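Local coordinates for putative gdp-fucose protein o-fucosyltransferase 1 (Caenorhabditis elegans, PDB 3ZY6), which is probably a protein O-fucosyltransferase, a member of the GT-B clan of glycosyltransferases, at residues R94-W99 with P112-K117; G21-Q26 with P44-F49; C14-R19 with N120-Y125. One frame throughout, in Å; residues are numbered along the deposited sequence.

Interaction 1 (R94-W99 with P112-K117). With GFB (guanosine-5'-diphosphate-beta-L-fucopyranose), chain B.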
loop_
_atom_site.group_PDB
_atom_site.type_symbol
_atom_site.label_atom_id
_atom_site.label_comp_id
_atom_site.label_asym_id
_atom_site.label_seq_id
_atom_site.Cartn_x
_atom_site.Cartn_y
_atom_site.Cartn_z
ATOM N N ARG A 94 5.749 17.265 11.481
ATOM C CA ARG A 94 4.617 16.461 11.080
ATOM C C ARG A 94 5.000 15.634 9.860
ATOM O O ARG A 94 4.870 16.073 8.712
ATOM C CB ARG A 94 3.395 17.352 10.869
ATOM C CG ARG A 94 3.149 18.149 12.145
ATOM C CD ARG A 94 1.854 18.912 12.188
ATOM N NE ARG A 94 1.767 19.597 13.482
ATOM C CZ ARG A 94 0.816 20.467 13.813
ATOM N NH1 ARG A 94 -0.137 20.791 12.938
ATOM N NH2 ARG A 94 0.831 21.030 15.021
ATOM N N LYS A 95 5.520 14.442 10.158
ATOM C CA LYS A 95 5.851 13.433 9.158
ATOM C C LYS A 95 4.692 12.468 9.004
ATOM O O LYS A 95 4.058 12.081 9.995
ATOM C CB LYS A 95 7.101 12.646 9.569
ATOM C CG LYS A 95 8.336 13.491 9.953
ATOM C CD LYS A 95 8.999 14.125 8.736
ATOM C CE LYS A 95 10.152 15.056 9.143
ATOM N NZ LYS A 95 11.362 14.278 9.546
ATOM N N ALA A 96 4.420 12.094 7.758
ATOM C CA ALA A 96 3.427 11.085 7.446
ATOM C C ALA A 96 4.102 9.720 7.424
ATOM O O ALA A 96 5.249 9.590 6.966
ATOM C CB ALA A 96 2.795 11.383 6.106
ATOM N N PHE A 97 3.403 8.700 7.909
ATOM C CA PHE A 97 3.961 7.360 7.928
ATOM C C PHE A 97 3.182 6.491 6.975
ATOM O O PHE A 97 1.951 6.545 6.947
ATOM C CB PHE A 97 3.928 6.747 9.332
ATOM C CG PHE A 97 4.955 7.317 10.261
ATOM C CD1 PHE A 97 4.948 8.673 10.576
ATOM C CD2 PHE A 97 5.932 6.499 10.820
ATOM C CE1 PHE A 97 5.903 9.205 11.426
ATOM C CE2 PHE A 97 6.892 7.019 11.679
ATOM C CZ PHE A 97 6.873 8.376 11.981
ATOM N N CYS A 98 3.910 5.702 6.186
ATOM C CA CYS A 98 3.292 4.731 5.291
ATOM C C CYS A 98 4.221 3.539 5.027
ATOM O O CYS A 98 5.378 3.522 5.469
ATOM C CB CYS A 98 2.808 5.392 3.995
ATOM S SG CYS A 98 4.088 6.132 2.952
ATOM N N TRP A 99 3.696 2.535 4.340
ATOM C CA TRP A 99 4.417 1.294 4.110
ATOM C C TRP A 99 5.657 1.516 3.244
ATOM O O TRP A 99 6.761 1.092 3.601
ATOM C CB TRP A 99 3.484 0.272 3.460
ATOM C CG TRP A 99 3.772 -1.137 3.875
ATOM C CD1 TRP A 99 3.269 -1.787 4.969
ATOM C CD2 TRP A 99 4.636 -2.072 3.212
ATOM N NE1 TRP A 99 3.766 -3.071 5.028
ATOM C CE2 TRP A 99 4.604 -3.274 3.961
ATOM C CE3 TRP A 99 5.434 -2.012 2.055
ATOM C CZ2 TRP A 99 5.341 -4.411 3.592
ATOM C CZ3 TRP A 99 6.165 -3.145 1.687
ATOM C CH2 TRP A 99 6.111 -4.329 2.456
ATOM N N PRO A 112 7.615 10.311 -5.373
ATOM C CA PRO A 112 7.193 9.137 -4.596
ATOM C C PRO A 112 7.239 9.378 -3.084
ATOM O O PRO A 112 8.301 9.711 -2.533
ATOM C CB PRO A 112 8.202 8.053 -5.001
ATOM C CG PRO A 112 8.725 8.489 -6.331
ATOM C CD PRO A 112 8.722 9.992 -6.295
ATOM N N GLY A 113 6.085 9.215 -2.436
ATOM C CA GLY A 113 5.954 9.392 -0.997
ATOM C C GLY A 113 4.700 8.711 -0.492
ATOM O O GLY A 113 4.230 7.737 -1.088
ATOM N N CYS A 114 4.153 9.229 0.607
ATOM C CA CYS A 114 2.921 8.696 1.194
ATOM C C CYS A 114 1.658 9.298 0.587
ATOM O O CYS A 114 0.626 8.634 0.556
ATOM C CB CYS A 114 2.906 8.900 2.707
ATOM S SG CYS A 114 4.254 8.058 3.578
ATOM N N HIS A 115 1.745 10.550 0.132
ATOM C CA HIS A 115 0.585 11.327 -0.372
ATOM C C HIS A 115 -0.677 11.237 0.501
ATOM O O HIS A 115 -1.720 10.740 0.080
ATOM C CB HIS A 115 0.289 10.976 -1.830
ATOM C CG HIS A 115 1.477 11.139 -2.722
ATOM N ND1 HIS A 115 1.922 12.374 -3.142
ATOM C CD2 HIS A 115 2.342 10.229 -3.231
ATOM C CE1 HIS A 115 3.001 12.217 -3.888
ATOM N NE2 HIS A 115 3.276 10.926 -3.958
ATOM N N SER A 116 -0.557 11.760 1.716
ATOM C CA SER A 116 -1.519 11.510 2.795
ATOM C C SER A 116 -2.831 12.268 2.697
ATOM O O SER A 116 -3.837 11.849 3.281
ATOM C CB SER A 116 -0.865 11.808 4.147
ATOM O OG SER A 116 0.061 10.785 4.474
ATOM N N LYS A 117 -2.804 13.390 1.989
ATOM C CA LYS A 117 -3.959 14.255 1.857
ATOM C C LYS A 117 -4.524 14.249 0.435
ATOM O O LYS A 117 -5.393 15.064 0.091
ATOM C CB LYS A 117 -3.601 15.682 2.255
ATOM C CG LYS A 117 -3.470 15.917 3.752
ATOM C CD LYS A 117 -4.145 17.243 4.081
ATOM C CE LYS A 117 -3.210 18.187 4.730
ATOM N NZ LYS A 117 -3.914 19.434 5.143
HETATM O O1P GFB B . 15.603 7.383 -13.939
HETATM P P GFB B . 14.960 7.918 -12.689
HETATM O O3P GFB B . 13.912 7.057 -11.989
HETATM O O2P GFB B . 16.200 8.292 -11.728
HETATM O "O5'" GFB B . 14.301 9.345 -13.064
HETATM P P1 GFB B . 16.259 9.288 -10.462
HETATM C "C5'" GFB B . 15.119 10.291 -13.741
HETATM C "C4'" GFB B . 14.706 10.332 -15.207
HETATM O "O4'" GFB B . 15.075 11.599 -15.719
HETATM C "C3'" GFB B . 15.455 9.324 -16.069
HETATM C "C1'" GFB B . 15.795 11.472 -16.945
HETATM O "O3'" GFB B . 14.778 8.068 -16.170
HETATM C "C2'" GFB B . 15.509 10.045 -17.396
HETATM O "O2'" GFB B . 14.234 9.976 -18.046
HETATM N N9 GFB B . 17.271 11.546 -16.763
HETATM C C8 GFB B . 17.996 11.554 -15.620
HETATM C C4 GFB B . 18.107 11.554 -17.790
HETATM N N7 GFB B . 19.305 11.602 -15.927
HETATM C C5 GFB B . 19.394 11.576 -17.279
HETATM C C6 GFB B . 20.440 11.593 -18.190
HETATM O O6 GFB B . 21.619 11.633 -17.783
HETATM N N1 GFB B . 20.175 11.606 -19.523
HETATM C C2 GFB B . 18.912 11.561 -19.987
HETATM N N2 GFB B . 18.655 11.544 -21.317
HETATM N N3 GFB B . 17.881 11.540 -19.130
HETATM C C1 GFB B . 13.930 10.152 -9.475
HETATM C C2A GFB B . 12.576 9.641 -9.944
HETATM O O1 GFB B . 14.837 10.053 -10.577
HETATM O O5 GFB B . 13.787 11.532 -9.086
HETATM C C3 GFB B . 11.547 9.753 -8.813
HETATM O O2 GFB B . 12.599 8.341 -10.544
HETATM C C4A GFB B . 11.373 11.255 -8.588
HETATM O O3 GFB B . 10.306 9.122 -9.205
HETATM C C5A GFB B . 12.701 11.902 -8.200
HETATM O O4 GFB B . 10.904 11.863 -9.808
HETATM C C6A GFB B . 12.552 13.428 -8.174
HETATM O O1X GFB B . 16.283 8.428 -9.216
HETATM O O2X GFB B . 17.374 10.241 -10.793
HETATM O O HOH W 1 0.252 8.257 5.533
#
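Phe97 meets Cys114 SG through its carbonyl carbon, while its ring turns away from 112-117; Lys95 O lies at the ring edge, in its plane, and Phe161 packs edge-to-face against it. At the loop's other end the Pro112 ring approaches the bound guanosine-5'-diphosphate-beta-L-fucopyranose of chain B, with Pro112 CG 3.3 Å from O3 of the ligand. The motif is a disulfide tying strand 95-98, which pairs in parallel with strand 135-138, to the loop that follows it. Cys98 SG and Cys114 SG are 2.0 Å apart, and the torsion about the S-S bond (chi3 -83°) makes the bridge left-handed. On the strand side SG sits between backbone N and carbonyl carbon (chi1 63°), which carries the sulfur across to the loop; Cys114 puts its own SG beside its backbone N. Beside the bridge, Ala96 CB touches Cys114 CB at 4.2 Å and runs against the hydroxyl of Ser116, with CB to OG only 3.2 Å. Trp99, just past the strand, meets Trp99 of the second subunit. A single water finishes the join: it donates to Phe97 O at 2.8 Å and is also hydrogen-bonded to Ser116 OG at 2.7 Å.

Interaction 2 (G21-Q26 with P44-F49); sequences GNQVDQ and PNFIEF. With GFB (guanosine-5'-diphosphate-beta-L-fucopyranose), chain C.
The side-chain amide of Gln23 reads both polar groups of Ile47's backbone at once. Ile47 N donates to Gln23 OE1 at 2.8 Å, the donor standing tilted from the carbonyl plane of the amide, and Gln23 NE2 returns a nearly straight bond (172°) to Ile47 O at 3.0 Å. That oxygen lies within 3° of the plane of the Gln23 amide. The two bonds, reaching the N-H and the C=O of one residue, fix the rotation of the amide, and the assignment of OE1 and NE2 is consistent with both; NE2 gives a further bond to Gly18 O. Gln23 gets there by an extended chain beyond CG, having left the helix with CG beside the backbone N (chi1 -60°), and it crosses the Ile47 side chain at about a right angle.

Around this pair, Gln23 OE1 lies at the edge of the Phe46 ring, with Gln23 CB also in plane there, and Val24 CG2 makes an apolar contact with Phe46 CE1 at 4.2 Å. Phe20 meets the same ring edge-to-face. The helix axis and strand 46-48 run almost antiparallel, 8.9 Å apart at closest approach, and the strand pairs antiparallel with strand 55-57.

Just before Gln23, in the same turn, the helix serves the ligand, guanosine-5'-diphosphate-beta-L-fucopyranose of chain C. Gly21 N donates to O1P at 2.8 Å and Asn22 N to O3P at 3.1 Å, while the ligand's O3 donates to Asn22 OD1 at 3.2 Å. Backbone N-H groups in the first turn of helix 20-37, following parallel strand 10-13, meeting a diphosphate are characteristic of a Rossmann-like nucleotide-binding domain, as in GT-B proteins.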
loop_
_atom_site.group_PDB
_atom_site.type_symbol
_atom_site.label_atom_id
_atom_site.label_comp_id
_atom_site.label_asym_id
_atom_site.label_seq_id
_atom_site.Cartn_x
_atom_site.Cartn_y
_atom_site.Cartn_z
ATOM N N GLY A 21 -18.635 0.682 9.532
ATOM C CA GLY A 21 -18.226 -0.701 9.787
ATOM C C GLY A 21 -16.751 -0.938 9.479
ATOM O O GLY A 21 -16.045 -1.581 10.267
ATOM N N ASN A 22 -16.283 -0.436 8.335
ATOM C CA ASN A 22 -14.847 -0.582 7.968
ATOM C C ASN A 22 -13.974 0.212 8.946
ATOM O O ASN A 22 -12.936 -0.263 9.385
ATOM C CB ASN A 22 -14.554 -0.065 6.544
ATOM C CG ASN A 22 -15.064 -0.990 5.439
ATOM O OD1 ASN A 22 -14.590 -0.911 4.285
ATOM N ND2 ASN A 22 -16.015 -1.875 5.774
ATOM N N GLN A 23 -14.398 1.433 9.275
ATOM C CA GLN A 23 -13.615 2.255 10.202
ATOM C C GLN A 23 -13.438 1.578 11.574
ATOM O O GLN A 23 -12.335 1.543 12.095
ATOM C CB GLN A 23 -14.239 3.642 10.358
ATOM C CG GLN A 23 -14.326 4.420 9.072
ATOM C CD GLN A 23 -15.262 5.585 9.172
ATOM O OE1 GLN A 23 -15.367 6.223 10.229
ATOM N NE2 GLN A 23 -15.961 5.884 8.074
ATOM N N VAL A 24 -14.509 1.016 12.139
ATOM C CA VAL A 24 -14.440 0.407 13.466
ATOM C C VAL A 24 -13.613 -0.854 13.356
ATOM O O VAL A 24 -12.847 -1.178 14.241
ATOM C CB VAL A 24 -15.855 0.051 14.021
ATOM C CG1 VAL A 24 -15.746 -0.868 15.269
ATOM C CG2 VAL A 24 -16.631 1.360 14.357
ATOM N N ASP A 25 -13.819 -1.583 12.264
ATOM C CA ASP A 25 -13.064 -2.849 12.013
ATOM C C ASP A 25 -11.542 -2.604 12.030
ATOM O O ASP A 25 -10.819 -3.319 12.699
ATOM C CB ASP A 25 -13.494 -3.433 10.674
ATOM C CG ASP A 25 -13.330 -4.962 10.593
ATOM O OD1 ASP A 25 -13.738 -5.693 11.519
ATOM O OD2 ASP A 25 -12.830 -5.427 9.555
ATOM N N GLN A 26 -11.070 -1.553 11.351
ATOM C CA GLN A 26 -9.635 -1.204 11.430
ATOM C C GLN A 26 -9.235 -0.623 12.793
ATOM O O GLN A 26 -8.141 -0.850 13.271
ATOM C CB GLN A 26 -9.224 -0.263 10.295
ATOM C CG GLN A 26 -9.321 -0.920 8.897
ATOM C CD GLN A 26 -8.521 -0.153 7.852
ATOM O OE1 GLN A 26 -8.989 0.856 7.330
ATOM N NE2 GLN A 26 -7.299 -0.619 7.561
ATOM N N PRO A 44 -9.684 8.445 16.959
ATOM C CA PRO A 44 -9.981 8.993 15.643
ATOM C C PRO A 44 -11.305 9.746 15.568
ATOM O O PRO A 44 -12.213 9.481 16.370
ATOM C CB PRO A 44 -10.054 7.749 14.759
ATOM C CG PRO A 44 -10.415 6.651 15.661
ATOM C CD PRO A 44 -9.762 6.976 16.981
ATOM N N ASN A 45 -11.416 10.689 14.630
ATOM C CA ASN A 45 -12.752 11.126 14.202
ATOM C C ASN A 45 -13.240 10.099 13.233
ATOM O O ASN A 45 -12.479 9.665 12.351
ATOM C CB ASN A 45 -12.779 12.475 13.482
ATOM C CG ASN A 45 -12.395 13.632 14.388
ATOM O OD1 ASN A 45 -12.623 13.596 15.601
ATOM N ND2 ASN A 45 -11.766 14.653 13.799
ATOM N N PHE A 46 -14.488 9.692 13.395
ATOM C CA PHE A 46 -15.088 8.788 12.448
ATOM C C PHE A 46 -15.626 9.638 11.322
ATOM O O PHE A 46 -15.668 10.868 11.428
ATOM C CB PHE A 46 -16.167 7.912 13.106
ATOM C CG PHE A 46 -15.603 6.924 14.093
ATOM C CD1 PHE A 46 -14.934 5.777 13.646
ATOM C CD2 PHE A 46 -15.697 7.163 15.462
ATOM C CE1 PHE A 46 -14.398 4.866 14.558
ATOM C CE2 PHE A 46 -15.154 6.247 16.379
ATOM C CZ PHE A 46 -14.518 5.108 15.924
ATOM N N ILE A 47 -15.982 8.998 10.225
ATOM C CA ILE A 47 -16.265 9.721 8.995
ATOM C C ILE A 47 -17.629 9.310 8.449
ATOM O O ILE A 47 -17.925 8.136 8.382
ATOM C CB ILE A 47 -15.169 9.451 7.944
ATOM C CG1 ILE A 47 -13.767 9.758 8.518
ATOM C CG2 ILE A 47 -15.422 10.267 6.704
ATOM C CD1 ILE A 47 -12.604 9.513 7.512
ATOM N N GLU A 48 -18.440 10.291 8.055
ATOM C CA GLU A 48 -19.757 10.049 7.489
ATOM C C GLU A 48 -19.791 10.580 6.075
ATOM O O GLU A 48 -19.311 11.690 5.815
ATOM C CB GLU A 48 -20.846 10.741 8.307
ATOM C CG GLU A 48 -21.112 10.075 9.619
ATOM C CD GLU A 48 -22.266 10.691 10.387
ATOM O OE1 GLU A 48 -22.872 11.704 9.946
ATOM O OE2 GLU A 48 -22.587 10.139 11.438
ATOM N N PHE A 49 -20.349 9.794 5.160
ATOM C CA PHE A 49 -20.319 10.171 3.748
ATOM C C PHE A 49 -21.676 10.614 3.198
ATOM O O PHE A 49 -21.756 11.121 2.082
ATOM C CB PHE A 49 -19.731 9.032 2.904
ATOM C CG PHE A 49 -18.269 8.793 3.150
ATOM C CD1 PHE A 49 -17.318 9.703 2.707
ATOM C CD2 PHE A 49 -17.842 7.658 3.825
ATOM C CE1 PHE A 49 -15.964 9.488 2.941
ATOM C CE2 PHE A 49 -16.487 7.433 4.065
ATOM C CZ PHE A 49 -15.543 8.350 3.612
HETATM O O1P GFB C . -20.788 0.412 7.742
HETATM P P GFB C . -20.126 -0.153 6.516
HETATM O O3P GFB C . -18.616 0.013 6.368
HETATM O O2P GFB C . -20.586 -1.699 6.486
HETATM O "O5'" GFB C . -20.853 0.506 5.233
HETATM P P1 GFB C . -20.613 -2.742 5.259
HETATM C "C5'" GFB C . -22.275 0.466 5.189
HETATM C "C4'" GFB C . -22.812 1.853 5.520
HETATM O "O4'" GFB C . -24.097 1.963 4.937
HETATM C "C3'" GFB C . -23.034 2.069 7.011
HETATM C "C1'" GFB C . -25.053 2.446 5.881
HETATM O "O3'" GFB C . -21.891 2.626 7.669
HETATM C "C2'" GFB C . -24.203 3.026 7.005
HETATM O "O2'" GFB C . -23.760 4.345 6.662
HETATM N N9 GFB C . -25.854 1.357 6.505
HETATM C C8 GFB C . -25.692 0.016 6.422
HETATM C C4 GFB C . -26.862 1.607 7.327
HETATM N N7 GFB C . -26.630 -0.590 7.173
HETATM C C5 GFB C . -27.354 0.390 7.767
HETATM C C6 GFB C . -28.429 0.417 8.643
HETATM O O6 GFB C . -28.923 -0.653 9.054
HETATM N N1 GFB C . -28.965 1.608 9.018
HETATM C C2 GFB C . -28.448 2.775 8.591
HETATM N N2 GFB C . -28.968 3.960 8.992
HETATM N N3 GFB C . -27.407 2.780 7.746
HETATM C C1 GFB C . -19.329 -2.036 3.023
HETATM C C2A GFB C . -18.464 -0.790 2.908
HETATM O O1 GFB C . -20.347 -1.770 3.992
HETATM O O5 GFB C . -19.933 -2.292 1.740
HETATM C C3 GFB C . -17.369 -1.001 1.856
HETATM O O2 GFB C . -17.950 -0.299 4.150
HETATM C C4A GFB C . -18.118 -1.116 0.528
HETATM O O3 GFB C . -16.452 0.118 1.859
HETATM C C5A GFB C . -19.097 -2.288 0.557
HETATM O O4 GFB C . -18.861 0.098 0.299
HETATM C C6A GFB C . -19.976 -2.267 -0.699
HETATM O O1X GFB C . -19.441 -3.682 5.443
HETATM O O2X GFB C . -22.033 -3.237 5.225
#

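Interaction 3 (C14-R19 with N120-Y125). With GFB (guanosine-5'-diphosphate-beta-L-fucopyranose), chain C.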
loop_
_atom_site.group_PDB
_atom_site.type_symbol
_atom_site.label_atom_id
_atom_site.label_comp_id
_atom_site.label_asym_id
_atom_site.label_seq_id
_atom_site.Cartn_x
_atom_site.Cartn_y
_atom_site.Cartn_z
ATOM N N CYS A 14 -5.972 8.280 10.372
ATOM C CA CYS A 14 -7.268 8.421 9.722
ATOM C C CYS A 14 -7.881 7.037 9.478
ATOM O O CYS A 14 -7.210 6.161 8.901
ATOM C CB CYS A 14 -7.127 9.153 8.380
ATOM S SG CYS A 14 -8.744 9.330 7.531
ATOM N N PRO A 15 -9.149 6.833 9.906
ATOM C CA PRO A 15 -9.856 5.635 9.494
ATOM C C PRO A 15 -10.371 5.892 8.078
ATOM O O PRO A 15 -11.567 6.127 7.855
ATOM C CB PRO A 15 -10.990 5.514 10.518
ATOM C CG PRO A 15 -11.138 6.850 11.128
ATOM C CD PRO A 15 -10.008 7.733 10.700
ATOM N N CYS A 16 -9.433 5.894 7.139
ATOM C CA CYS A 16 -9.656 6.500 5.829
ATOM C C CYS A 16 -10.166 5.524 4.773
ATOM O O CYS A 16 -10.215 5.861 3.571
ATOM C CB CYS A 16 -8.361 7.177 5.353
ATOM S SG CYS A 16 -8.353 8.987 5.580
ATOM N N MET A 17 -10.528 4.325 5.218
ATOM C CA MET A 17 -11.113 3.330 4.330
ATOM C C MET A 17 -12.522 2.938 4.743
ATOM O O MET A 17 -12.745 2.419 5.850
ATOM C CB MET A 17 -10.236 2.084 4.262
ATOM C CG MET A 17 -10.943 0.880 3.644
ATOM S SD MET A 17 -9.736 -0.139 2.820
ATOM C CE MET A 17 -8.856 -0.803 4.231
ATOM N N GLY A 18 -13.459 3.178 3.834
ATOM C CA GLY A 18 -14.808 2.641 3.954
ATOM C C GLY A 18 -15.704 3.418 4.910
ATOM O O GLY A 18 -15.304 4.423 5.477
ATOM N N ARG A 19 -16.922 2.918 5.079
ATOM C CA ARG A 19 -17.877 3.505 5.983
ATOM C C ARG A 19 -17.745 3.011 7.420
ATOM O O ARG A 19 -16.767 2.323 7.746
ATOM C CB ARG A 19 -19.245 3.306 5.390
ATOM C CG ARG A 19 -19.417 4.321 4.250
ATOM C CD ARG A 19 -20.694 4.112 3.536
ATOM N NE ARG A 19 -20.628 2.961 2.645
ATOM C CZ ARG A 19 -21.679 2.478 1.996
ATOM N NH1 ARG A 19 -22.870 3.049 2.166
ATOM N NH2 ARG A 19 -21.540 1.431 1.185
ATOM N N ASN A 120 -10.157 11.913 -1.149
ATOM C CA ASN A 120 -11.166 11.981 -0.090
ATOM C C ASN A 120 -11.359 10.568 0.459
ATOM O O ASN A 120 -11.466 9.626 -0.335
ATOM C CB ASN A 120 -12.490 12.481 -0.678
ATOM C CG ASN A 120 -13.330 13.272 0.330
ATOM O OD1 ASN A 120 -13.879 12.719 1.284
ATOM N ND2 ASN A 120 -13.435 14.577 0.104
ATOM N N PRO A 121 -11.429 10.403 1.799
ATOM C CA PRO A 121 -11.537 11.436 2.841
ATOM C C PRO A 121 -10.184 11.921 3.383
ATOM O O PRO A 121 -10.145 12.671 4.371
ATOM C CB PRO A 121 -12.315 10.714 3.939
ATOM C CG PRO A 121 -11.843 9.269 3.816
ATOM C CD PRO A 121 -11.387 9.052 2.391
ATOM N N PHE A 122 -9.104 11.495 2.717
ATOM C CA PHE A 122 -7.726 11.736 3.150
ATOM C C PHE A 122 -7.464 13.224 3.419
ATOM O O PHE A 122 -7.085 13.606 4.529
ATOM C CB PHE A 122 -6.742 11.155 2.114
ATOM C CG PHE A 122 -6.878 9.666 1.918
ATOM C CD1 PHE A 122 -6.270 8.780 2.791
ATOM C CD2 PHE A 122 -7.617 9.154 0.848
ATOM C CE1 PHE A 122 -6.393 7.392 2.623
ATOM C CE2 PHE A 122 -7.745 7.770 0.658
ATOM C CZ PHE A 122 -7.131 6.885 1.546
ATOM N N GLY A 123 -7.694 14.063 2.412
ATOM C CA GLY A 123 -7.566 15.512 2.582
ATOM C C GLY A 123 -8.456 16.104 3.675
ATOM O O GLY A 123 -7.951 16.691 4.638
ATOM N N PRO A 124 -9.787 15.961 3.540
ATOM C CA PRO A 124 -10.675 16.638 4.496
ATOM C C PRO A 124 -10.471 16.224 5.957
ATOM O O PRO A 124 -10.754 17.029 6.852
ATOM C CB PRO A 124 -12.083 16.269 3.996
ATOM C CG PRO A 124 -11.898 16.048 2.522
ATOM C CD PRO A 124 -10.542 15.398 2.400
ATOM N N TYR A 125 -9.945 15.011 6.181
ATOM C CA TYR A 125 -9.742 14.464 7.530
ATOM C C TYR A 125 -8.637 15.230 8.245
ATOM O O TYR A 125 -8.837 15.748 9.349
ATOM C CB TYR A 125 -9.418 12.954 7.498
ATOM C CG TYR A 125 -9.233 12.332 8.878
ATOM C CD1 TYR A 125 -7.984 12.340 9.519
ATOM C CD2 TYR A 125 -10.316 11.766 9.564
ATOM C CE1 TYR A 125 -7.830 11.784 10.800
ATOM C CE2 TYR A 125 -10.162 11.216 10.839
ATOM C CZ TYR A 125 -8.927 11.226 11.446
ATOM O OH TYR A 125 -8.768 10.660 12.694
HETATM O O1P GFB C . -20.788 0.412 7.742
HETATM P P GFB C . -20.126 -0.153 6.516
HETATM O O3P GFB C . -18.616 0.013 6.368
HETATM O O2P GFB C . -20.586 -1.699 6.486
HETATM O "O5'" GFB C . -20.853 0.506 5.233
HETATM P P1 GFB C . -20.613 -2.742 5.259
HETATM C "C5'" GFB C . -22.275 0.466 5.189
HETATM C "C4'" GFB C . -22.812 1.853 5.520
HETATM O "O4'" GFB C . -24.097 1.963 4.937
HETATM C "C3'" GFB C . -23.034 2.069 7.011
HETATM C "C1'" GFB C . -25.053 2.446 5.881
HETATM O "O3'" GFB C . -21.891 2.626 7.669
HETATM C "C2'" GFB C . -24.203 3.026 7.005
HETATM O "O2'" GFB C . -23.760 4.345 6.662
HETATM N N9 GFB C . -25.854 1.357 6.505
HETATM C C8 GFB C . -25.692 0.016 6.422
HETATM C C4 GFB C . -26.862 1.607 7.327
HETATM N N7 GFB C . -26.630 -0.590 7.173
HETATM C C5 GFB C . -27.354 0.390 7.767
HETATM C C6 GFB C . -28.429 0.417 8.643
HETATM O O6 GFB C . -28.923 -0.653 9.054
HETATM N N1 GFB C . -28.965 1.608 9.018
HETATM C C2 GFB C . -28.448 2.775 8.591
HETATM N N2 GFB C . -28.968 3.960 8.992
HETATM N N3 GFB C . -27.407 2.780 7.746
HETATM C C1 GFB C . -19.329 -2.036 3.023
HETATM C C2A GFB C . -18.464 -0.790 2.908
HETATM O O1 GFB C . -20.347 -1.770 3.992
HETATM O O5 GFB C . -19.933 -2.292 1.740
HETATM C C3 GFB C . -17.369 -1.001 1.856
HETATM O O2 GFB C . -17.950 -0.299 4.150
HETATM C C4A GFB C . -18.118 -1.116 0.528
HETATM O O3 GFB C . -16.452 0.118 1.859
HETATM C C5A GFB C . -19.097 -2.288 0.557
HETATM O O4 GFB C . -18.861 0.098 0.299
HETATM C C6A GFB C . -19.976 -2.267 -0.699
HETATM O O1X GFB C . -19.441 -3.682 5.443
HETATM O O2X GFB C . -22.033 -3.237 5.225
#
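Tyr125 OH, lying against Pro15 CD, is gripped by two backbone groups: Asn45 N donates to it, and it makes a weaker bond to Phe13 O. These ties fix the far end of a ring on which the other segment rests. Cys14 SG sits over one face, shifted toward the rim, 3.6 Å from the centroid, and Cys14 CB makes a CH-pi contact with the same face at 3.7 Å from the centroid. Pro15 crosses the tyrosine at about a right angle, its CD 3.5 Å from Tyr125 CE2. The ring is brought under the sulfur because CG stands opposite the backbone N (chi1 -179°).

Cys14 and Cys16 are themselves joined by a disulfide, SG to SG 2.0 Å, around Pro15, the centre of an inverse gamma turn. This tight Cys-Pro-Cys ring presents both sulfurs to the start of helix 122-128: Cys16 SG approaches the Phe122 ring obliquely, 4.1 Å from its centroid, and Cys16 CB comes within 3.4 Å of Phe122 CE1. Pro121, preceded by a cis peptide and standing at the helix N-cap, packs its CD 3.6 Å from Cys16 O, a buried oxygen that has no polar partner in the model.

Further along, Gly18 N is hydrogen-bonded to Gln103 OE1 of the second subunit. Arg19 then lays one guanidinium face over C5' of the chain C ligand guanosine-5'-diphosphate-beta-L-fucopyranose while its NH2 donates in plane to O4 at 3.1 Å. Braced by a disulfide seated on aromatic rings, this loop forms one wall of the ligand site, as expected of a GT-B fold, whose cleft lies between two Rossmann-like domains.

How the interactions relate
Interactions 2 and 3 lie side by side, centres 8 Å apart, and both touch the ligand of chain C. They pack directly, Asn22 CB against Met17 O at 3.2 Å and Asn45 O against Pro15 CG at 3.3 Å, and loop 14-19 runs on directly into helix 20-37. Interaction 1 is 14 Å from interaction 3 between centres and joins it where Ser116 O meets Phe122 CB at 3.2 Å; from interaction 2 its nearest atoms are about 10 Å away. Its Pro112 instead approaches the chain B ligand, held mainly by the second subunit, while Pro112 of the second subunit packs on Asn22 of this chain. Each ligand site thus borrows an edge from its partner.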